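Side-chain contacts in prolyl 4-hydroxylase (Paramecium bursaria Chlorella virus 1, PDB 5C5T), which probably hydroxylates prolines of collagen-like chains as a metal-dependent dioxygenase that uses 2-oxoglutarate as co-substrate: residues I101-K104 with T105-F108; T172-T176 with L177-I181; T88-M91 with P92-E96. All blocks are in the same frame, centred on the assembly; numbering follows the deposited sequence.

Contact 1: residues I101-K104 with T105-F108; sequences IQKK and TREF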
loop_
_atom_site.group_PDB
_atom_site.type_symbol
_atom_site.label_atom_id
_atom_site.label_comp_id
_atom_site.label_asym_id
_atom_site.label_seq_id
_atom_site.Cartn_x
_atom_site.Cartn_y
_atom_site.Cartn_z
ATOM N N ILE A 101 1.968 4.426 11.734
ATOM C CA ILE A 101 2.059 4.378 10.260
ATOM C C ILE A 101 2.020 5.780 9.698
ATOM O O ILE A 101 2.871 6.153 8.891
ATOM C CB ILE A 101 0.958 3.516 9.664
ATOM C CG1 ILE A 101 1.175 2.022 10.048
ATOM C CG2 ILE A 101 0.930 3.649 8.109
ATOM C CD1 ILE A 101 0.032 1.077 9.679
ATOM N N GLN A 102 1.067 6.581 10.158
ATOM C CA GLN A 102 0.862 7.890 9.534
ATOM C C GLN A 102 1.968 8.841 9.898
ATOM O O GLN A 102 2.475 9.575 9.052
ATOM C CB GLN A 102 -0.491 8.439 9.947
ATOM C CG GLN A 102 -1.607 7.547 9.411
ATOM C CD GLN A 102 -2.955 8.163 9.541
ATOM O OE1 GLN A 102 -3.224 8.881 10.545
ATOM N NE2 GLN A 102 -3.830 7.920 8.530
ATOM N N LYS A 103 2.402 8.779 11.141
ATOM C CA LYS A 103 3.566 9.577 11.563
ATOM C C LYS A 103 4.831 9.274 10.749
ATOM O O LYS A 103 5.478 10.185 10.268
ATOM C CB LYS A 103 3.850 9.362 13.046
ATOM C CG LYS A 103 4.980 10.256 13.593
ATOM C CD LYS A 103 5.204 10.017 15.073
ATOM C CE LYS A 103 6.070 11.117 15.673
ATOM N NZ LYS A 103 7.485 10.814 15.424
ATOM N N LYS A 104 5.181 8.003 10.597
ATOM C CA LYS A 104 6.360 7.651 9.831
ATOM C C LYS A 104 6.198 7.929 8.356
ATOM O O LYS A 104 7.198 8.196 7.670
ATOM C CB LYS A 104 6.703 6.196 10.067
ATOM C CG LYS A 104 7.073 5.937 11.472
ATOM C CD LYS A 104 7.549 4.546 11.719
ATOM C CE LYS A 104 8.814 4.305 10.968
ATOM N NZ LYS A 104 9.535 3.159 11.524
ATOM N N THR A 105 4.964 7.852 7.856
ATOM C CA THR A 105 4.731 8.149 6.440
ATOM C C THR A 105 4.959 9.655 6.238
ATOM O O THR A 105 5.596 10.074 5.289
ATOM C CB THR A 105 3.317 7.725 5.979
ATOM O OG1 THR A 105 3.191 6.304 6.128
ATOM C CG2 THR A 105 3.036 8.111 4.556
ATOM N N ARG A 106 4.439 10.466 7.139
ATOM C CA ARG A 106 4.629 11.904 7.028
ATOM C C ARG A 106 6.123 12.272 7.109
ATOM O O ARG A 106 6.629 13.080 6.293
ATOM C CB ARG A 106 3.766 12.570 8.122
ATOM C CG ARG A 106 3.947 14.053 8.243
ATOM C CD ARG A 106 2.955 14.577 9.256
ATOM N NE ARG A 106 3.348 14.150 10.604
ATOM C CZ ARG A 106 2.697 13.277 11.383
ATOM N NH1 ARG A 106 1.564 12.678 10.997
ATOM N NH2 ARG A 106 3.191 13.011 12.587
ATOM N N GLU A 107 6.847 11.667 8.040
ATOM C CA GLU A 107 8.278 11.938 8.157
ATOM C C GLU A 107 9.033 11.538 6.881
ATOM O O GLU A 107 9.974 12.206 6.481
ATOM C CB GLU A 107 8.843 11.216 9.364
ATOM C CG GLU A 107 8.278 11.767 10.656
ATOM C CD GLU A 107 8.762 11.020 11.885
ATOM O OE1 GLU A 107 9.133 9.835 11.751
ATOM O OE2 GLU A 107 8.774 11.635 12.974
ATOM N N PHE A 108 8.614 10.428 6.285
ATOM C CA PHE A 108 9.169 9.989 4.977
ATOM C C PHE A 108 8.895 10.995 3.861
ATOM O O PHE A 108 9.772 11.311 3.054
ATOM C CB PHE A 108 8.589 8.602 4.590
ATOM C CG PHE A 108 9.045 8.113 3.234
ATOM C CD1 PHE A 108 10.294 7.528 3.079
ATOM C CD2 PHE A 108 8.226 8.260 2.119
ATOM C CE1 PHE A 108 10.719 7.095 1.830
ATOM C CE2 PHE A 108 8.636 7.837 0.858
ATOM C CZ PHE A 108 9.888 7.260 0.713
#
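K103 and E107, one helical turn apart, close a salt bridge in which K103 NZ stands 2.9 Å from E107 OE2. The ammonium does not enter in the plane of the carboxylate but comes from above it, 42° out. K103 runs straight as far as CE and then bends at its last torsion (chi4 -83°), and this bend turns NZ toward the acid. K103 also meets R106. The guanidinium lies with one face over the K103 backbone, R106 CZ being 3.8 Å from K103 CA, while R106 NH2 reaches the aliphatic part of the lysine, 3.4 Å from K103 CG.

The side of the helix that faces the protein works differently. There T105 turns its hydroxyl back on the chain, beside its own backbone N (chi1 -62°), and OG1 donates to I101 O at 2.8 Å. The same carbonyl accepts T105 N at 2.9 Å, so I101 O is gripped twice by one residue. The backbone bonds R106 N to Q102 O, E107 N to K103 O and F108 N to K104 O continue the helical pattern.

Further out, the Q102 amide bonds to Q222, and K104 NZ reaches F44, bonding to its carbonyl and making a cation-pi contact with its ring. I101 and T105 also touch Q222 and I224 respectively, while T105 and R106 touch F121. The result is an amphipathic alpha-helix, with exposed K103, R106 and E107 along one side and I101 and T105 buried, laid against strands 120-129 and 217-225 of the 2-oxoglutarate oxygenase beta fold.

Contact 2: residues T172-T176 with L177-I181; sequences TDFPT and LKTKI. With AKG (2-oxoglutaric acid), chain C.
T172 and I181 open a two-stranded antiparallel beta hairpin that is closed by a G1 beta bulge, K178 and T179 both facing F174. The T172-I181 pair is fully satisfied along the backbone: I181 N gives its hydrogen to T172 O at 2.8 Å, and T172 N bonds in return to I181 O. Next along, F174 N points almost straight down the carbonyl of T179. Toward the turn the bonds slacken. F174 O accepts weak bonds from T179 N at 3.3 Å and L177 N at 3.1 Å, and K178, whose backbone is in the left-handed helical region, gives a weak bond to P175 O.

On the face carrying F174, its CB packs against L177 CB and T179 CG2, and its ring meets F191 edge-to-face. D173 and K180 lie side by side on the other face. Their charges stay 4.3 Å apart, measured from D173 OD1 to K180 NZ, beyond a salt bridge; a water donates to OD1 and weakly accepts from NZ.

The hairpin also reaches the active site and 2-oxoglutarate, a ligand that K217 also hydrogen-bonds. Bonded to Y160 OH as well, T172 OG1 donates its hydrogen to O4 of 2-oxoglutarate at 2.7 Å.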
loop_
_atom_site.group_PDB
_atom_site.type_symbol
_atom_site.label_atom_id
_atom_site.label_comp_id
_atom_site.label_asym_id
_atom_site.label_seq_id
_atom_site.Cartn_x
_atom_site.Cartn_y
_atom_site.Cartn_z
ATOM N N THR A 172 4.138 -8.903 -4.268
ATOM C CA THR A 172 3.638 -7.692 -4.908
ATOM C C THR A 172 4.417 -7.541 -6.200
ATOM O O THR A 172 5.637 -7.444 -6.164
ATOM C CB THR A 172 3.815 -6.443 -4.049
ATOM O OG1 THR A 172 3.252 -6.664 -2.756
ATOM C CG2 THR A 172 3.157 -5.215 -4.687
ATOM N N ASP A 173 3.710 -7.556 -7.333
ATOM C CA ASP A 173 4.315 -7.551 -8.635
ATOM C C ASP A 173 4.219 -6.148 -9.259
ATOM O O ASP A 173 3.143 -5.521 -9.242
ATOM C CB ASP A 173 3.631 -8.604 -9.527
ATOM C CG ASP A 173 4.345 -8.844 -10.851
ATOM O OD1 ASP A 173 5.551 -8.552 -10.965
ATOM O OD2 ASP A 173 3.701 -9.310 -11.806
ATOM N N PHE A 174 5.344 -5.645 -9.771
ATOM C CA PHE A 174 5.360 -4.446 -10.606
ATOM C C PHE A 174 5.853 -4.887 -11.973
ATOM O O PHE A 174 7.053 -4.816 -12.275
ATOM C CB PHE A 174 6.278 -3.337 -10.022
ATOM C CG PHE A 174 5.835 -2.780 -8.677
ATOM C CD1 PHE A 174 5.051 -1.660 -8.582
ATOM C CD2 PHE A 174 6.278 -3.363 -7.501
ATOM C CE1 PHE A 174 4.688 -1.155 -7.352
ATOM C CE2 PHE A 174 5.903 -2.861 -6.268
ATOM C CZ PHE A 174 5.100 -1.741 -6.207
ATOM N N PRO A 175 4.936 -5.367 -12.844
ATOM C CA PRO A 175 5.386 -6.030 -14.074
ATOM C C PRO A 175 6.143 -5.136 -15.043
ATOM O O PRO A 175 7.043 -5.629 -15.723
ATOM C CB PRO A 175 4.078 -6.545 -14.707
ATOM C CG PRO A 175 3.006 -5.836 -14.019
ATOM C CD PRO A 175 3.480 -5.462 -12.644
ATOM N N THR A 176 5.807 -3.845 -15.106
ATOM C CA THR A 176 6.471 -2.944 -16.033
ATOM C C THR A 176 7.883 -2.635 -15.538
ATOM O O THR A 176 8.786 -2.375 -16.323
ATOM C CB THR A 176 5.653 -1.681 -16.201
ATOM O OG1 THR A 176 4.346 -2.057 -16.638
ATOM C CG2 THR A 176 6.329 -0.684 -17.184
ATOM N N LEU A 177 8.096 -2.722 -14.235
ATOM C CA LEU A 177 9.411 -2.501 -13.702
ATOM C C LEU A 177 10.192 -3.788 -13.559
ATOM O O LEU A 177 11.366 -3.767 -13.162
ATOM C CB LEU A 177 9.309 -1.796 -12.360
ATOM C CG LEU A 177 8.679 -0.401 -12.354
ATOM C CD1 LEU A 177 8.499 0.068 -10.911
ATOM C CD2 LEU A 177 9.482 0.612 -13.143
ATOM N N LYS A 178 9.575 -4.921 -13.896
ATOM C CA LYS A 178 10.220 -6.248 -13.847
ATOM C C LYS A 178 10.774 -6.523 -12.477
ATOM O O LYS A 178 11.825 -7.135 -12.328
ATOM C CB LYS A 178 11.321 -6.391 -14.935
ATOM C CG LYS A 178 10.682 -6.424 -16.300
ATOM C CD LYS A 178 11.650 -6.830 -17.384
ATOM C CE LYS A 178 11.055 -6.599 -18.737
ATOM N NZ LYS A 178 9.795 -7.378 -18.877
ATOM N N THR A 179 9.988 -6.155 -11.465
ATOM C CA THR A 179 10.331 -6.471 -10.101
ATOM C C THR A 179 9.125 -6.992 -9.274
ATOM O O THR A 179 7.999 -6.551 -9.437
ATOM C CB THR A 179 10.997 -5.224 -9.443
ATOM O OG1 THR A 179 11.584 -5.605 -8.188
ATOM C CG2 THR A 179 9.996 -4.136 -9.213
ATOM N N LYS A 180 9.367 -8.028 -8.484
ATOM C CA LYS A 180 8.411 -8.587 -7.508
ATOM C C LYS A 180 8.994 -8.533 -6.109
ATOM O O LYS A 180 10.089 -9.075 -5.890
ATOM C CB LYS A 180 8.099 -10.054 -7.784
ATOM C CG LYS A 180 7.578 -10.386 -9.117
ATOM C CD LYS A 180 7.374 -11.883 -9.224
ATOM C CE LYS A 180 7.081 -12.272 -10.668
ATOM N NZ LYS A 180 8.192 -11.871 -11.591
ATOM N N ILE A 181 8.235 -7.973 -5.170
ATOM C CA ILE A 181 8.634 -7.854 -3.757
ATOM C C ILE A 181 8.028 -8.958 -2.883
ATOM O O ILE A 181 6.809 -9.157 -2.873
ATOM C CB ILE A 181 8.211 -6.484 -3.196
ATOM C CG1 ILE A 181 8.669 -5.286 -4.082
ATOM C CG2 ILE A 181 8.636 -6.363 -1.737
ATOM C CD1 ILE A 181 10.150 -5.029 -4.134
HETATM C C1 AKG C . -3.855 -2.705 -3.172
HETATM O O1 AKG C . -4.508 -3.028 -2.132
HETATM O O2 AKG C . -4.233 -1.703 -3.834
HETATM C C2 AKG C . -2.733 -3.580 -3.657
HETATM O O5 AKG C . -2.341 -3.412 -4.780
HETATM C C3 AKG C . -2.140 -4.656 -2.732
HETATM C C4 AKG C . -0.958 -5.354 -3.354
HETATM C C5 AKG C . -0.612 -6.638 -2.645
HETATM O O3 AKG C . -1.496 -7.263 -1.996
HETATM O O4 AKG C . 0.582 -7.064 -2.696
HETATM O O HOH W 1 7.748 -8.551 -12.503
#

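Contact 3: residues T88-M91 with P92-E96; sequences TWFM and PGEHE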
loop_
_atom_site.group_PDB
_atom_site.type_symbol
_atom_site.label_atom_id
_atom_site.label_comp_id
_atom_site.label_asym_id
_atom_site.label_seq_id
_atom_site.Cartn_x
_atom_site.Cartn_y
_atom_site.Cartn_z
ATOM N N THR A 88 -10.961 -4.202 5.878
ATOM C CA THR A 88 -11.607 -3.310 6.820
ATOM C C THR A 88 -10.896 -1.960 6.863
ATOM O O THR A 88 -9.759 -1.831 6.377
ATOM C CB THR A 88 -11.690 -3.954 8.225
ATOM O OG1 THR A 88 -12.508 -3.156 9.073
ATOM C CG2 THR A 88 -10.296 -4.167 8.866
ATOM N N TRP A 89 -11.606 -0.945 7.345
ATOM C CA TRP A 89 -11.087 0.430 7.447
ATOM C C TRP A 89 -10.978 0.946 8.871
ATOM O O TRP A 89 -11.846 0.682 9.680
ATOM C CB TRP A 89 -11.970 1.418 6.692
ATOM C CG TRP A 89 -12.098 1.150 5.225
ATOM C CD1 TRP A 89 -13.075 0.422 4.616
ATOM C CD2 TRP A 89 -11.262 1.682 4.160
ATOM N NE1 TRP A 89 -12.901 0.451 3.242
ATOM C CE2 TRP A 89 -11.786 1.197 2.943
ATOM C CE3 TRP A 89 -10.144 2.507 4.120
ATOM C CZ2 TRP A 89 -11.202 1.498 1.707
ATOM C CZ3 TRP A 89 -9.561 2.813 2.879
ATOM C CH2 TRP A 89 -10.104 2.331 1.703
ATOM N N PHE A 90 -9.951 1.754 9.128
ATOM C CA PHE A 90 -9.727 2.369 10.437
ATOM C C PHE A 90 -9.977 3.863 10.361
ATOM O O PHE A 90 -9.552 4.539 9.394
ATOM C CB PHE A 90 -8.295 2.112 10.911
ATOM C CG PHE A 90 -8.053 0.711 11.385
ATOM C CD1 PHE A 90 -7.832 -0.287 10.484
ATOM C CD2 PHE A 90 -8.076 0.379 12.727
ATOM C CE1 PHE A 90 -7.659 -1.587 10.873
ATOM C CE2 PHE A 90 -7.851 -0.951 13.143
ATOM C CZ PHE A 90 -7.644 -1.937 12.194
ATOM N N MET A 91 -10.726 4.370 11.344
ATOM C CA MET A 91 -10.909 5.797 11.518
ATOM C C MET A 91 -9.613 6.451 11.973
ATOM O O MET A 91 -8.761 5.782 12.567
ATOM C CB MET A 91 -12.009 6.088 12.522
ATOM C CG MET A 91 -13.374 5.495 12.134
ATOM S SD MET A 91 -14.050 6.207 10.631
ATOM C CE MET A 91 -13.794 4.947 9.429
ATOM N N PRO A 92 -9.459 7.747 11.660
ATOM C CA PRO A 92 -8.328 8.525 12.175
ATOM C C PRO A 92 -8.276 8.382 13.693
ATOM O O PRO A 92 -9.325 8.458 14.352
ATOM C CB PRO A 92 -8.650 9.949 11.744
ATOM C CG PRO A 92 -9.556 9.805 10.547
ATOM C CD PRO A 92 -10.351 8.556 10.812
ATOM N N GLY A 93 -7.102 8.091 14.249
ATOM C CA GLY A 93 -6.969 7.992 15.695
ATOM C C GLY A 93 -7.582 6.775 16.378
ATOM O O GLY A 93 -7.569 6.671 17.598
ATOM N N GLU A 94 -8.068 5.805 15.590
ATOM C CA GLU A 94 -8.733 4.637 16.146
ATOM C C GLU A 94 -7.750 3.765 16.928
ATOM O O GLU A 94 -8.104 3.171 17.954
ATOM C CB GLU A 94 -9.405 3.808 15.023
ATOM C CG GLU A 94 -10.173 2.628 15.529
ATOM C CD GLU A 94 -10.979 1.912 14.483
ATOM O OE1 GLU A 94 -11.287 2.533 13.444
ATOM O OE2 GLU A 94 -11.352 0.727 14.720
ATOM N N HIS A 95 -6.527 3.681 16.406
ATOM C CA HIS A 95 -5.519 2.763 16.926
ATOM C C HIS A 95 -4.100 3.346 16.883
ATOM O O HIS A 95 -3.712 4.007 15.937
ATOM C CB HIS A 95 -5.578 1.464 16.152
ATOM C CG HIS A 95 -4.980 0.331 16.902
ATOM N ND1 HIS A 95 -3.621 0.208 17.095
ATOM C CD2 HIS A 95 -5.555 -0.683 17.587
ATOM C CE1 HIS A 95 -3.380 -0.852 17.842
ATOM N NE2 HIS A 95 -4.537 -1.417 18.148
ATOM N N GLU A 96 -3.347 3.140 17.962
ATOM C CA GLU A 96 -2.021 3.698 18.049
ATOM C C GLU A 96 -1.073 3.211 16.943
ATOM O O GLU A 96 -0.216 3.983 16.509
ATOM C CB GLU A 96 -1.401 3.408 19.441
ATOM C CG GLU A 96 -1.231 1.935 19.764
ATOM C CD GLU A 96 0.163 1.394 19.445
ATOM O OE1 GLU A 96 1.030 2.187 19.019
ATOM O OE2 GLU A 96 0.384 0.173 19.618
#
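E94 lays its carboxylate beside the ring of F90, E94 CD approaching F90 CD2 to 3.7 Å. The two side chains cross at about a right angle, and the planes of ring and carboxylate stand 42° apart, so this is a slanted meeting and not a stack. The glutamate gets there by being stretched out: its CG is anti to the backbone N (chi1 -177°) and the chain stays extended beyond it, which carries the acid back across the turn that E94 ends, to M91. There OE1 accepts the backbone N-H of M91 at 2.8 Å, meeting it nearly along the C-O axis of the acid.

E94 OE2 forms a salt bridge with K60, a lysine that also bonds to W89 O and makes a cation-pi contact with the F90 ring. The negative charge of E94 would thus probably be offset where it lies against the aromatic side chain.

From M91 to E94 the chain folds through a type II beta turn. P92 and G93 occupy its corners, G93 with positive phi, and E94 N closes it on M91 O at 3.1 Å, entering from well above the carbonyl plane. M91 and E94 are therefore joined twice, once through backbone atoms and once through the glutamate side chain.

F90 is buried against L53 and V126, and its CD2 lies 4.4 Å from H95 CB. H95 in turn occupies the N-cap position, its ND1 bonded to V97 N, while its side chain touches V52 and A56. The whole is a strand-turn-helix connection, in which a beta turn braced by a glutamate leads from edge strand 86-89 into the capped start of helix 96-109.

Along the chain contact 3 comes first, then contact 1, then contact 2. The first two are neighbours: the turn of contact 3 leads from strand 86-89 directly into helix 96-109, which carries contact 1; their centres are 15 Å apart and their nearest atoms about 5 Å. Contact 2 is a hairpin of the five-stranded sheet. Its centre is 24 Å from that of contact 1, with nearest atoms about 12 Å apart, and 29 Å from that of contact 3, which lies on the opposite side of the chain's centre. Of the three, contact 2 alone touches 2-oxoglutarate; contacts 3 and 1 form the turn and the helix that follow edge strand 86-89 of the six-stranded sheet.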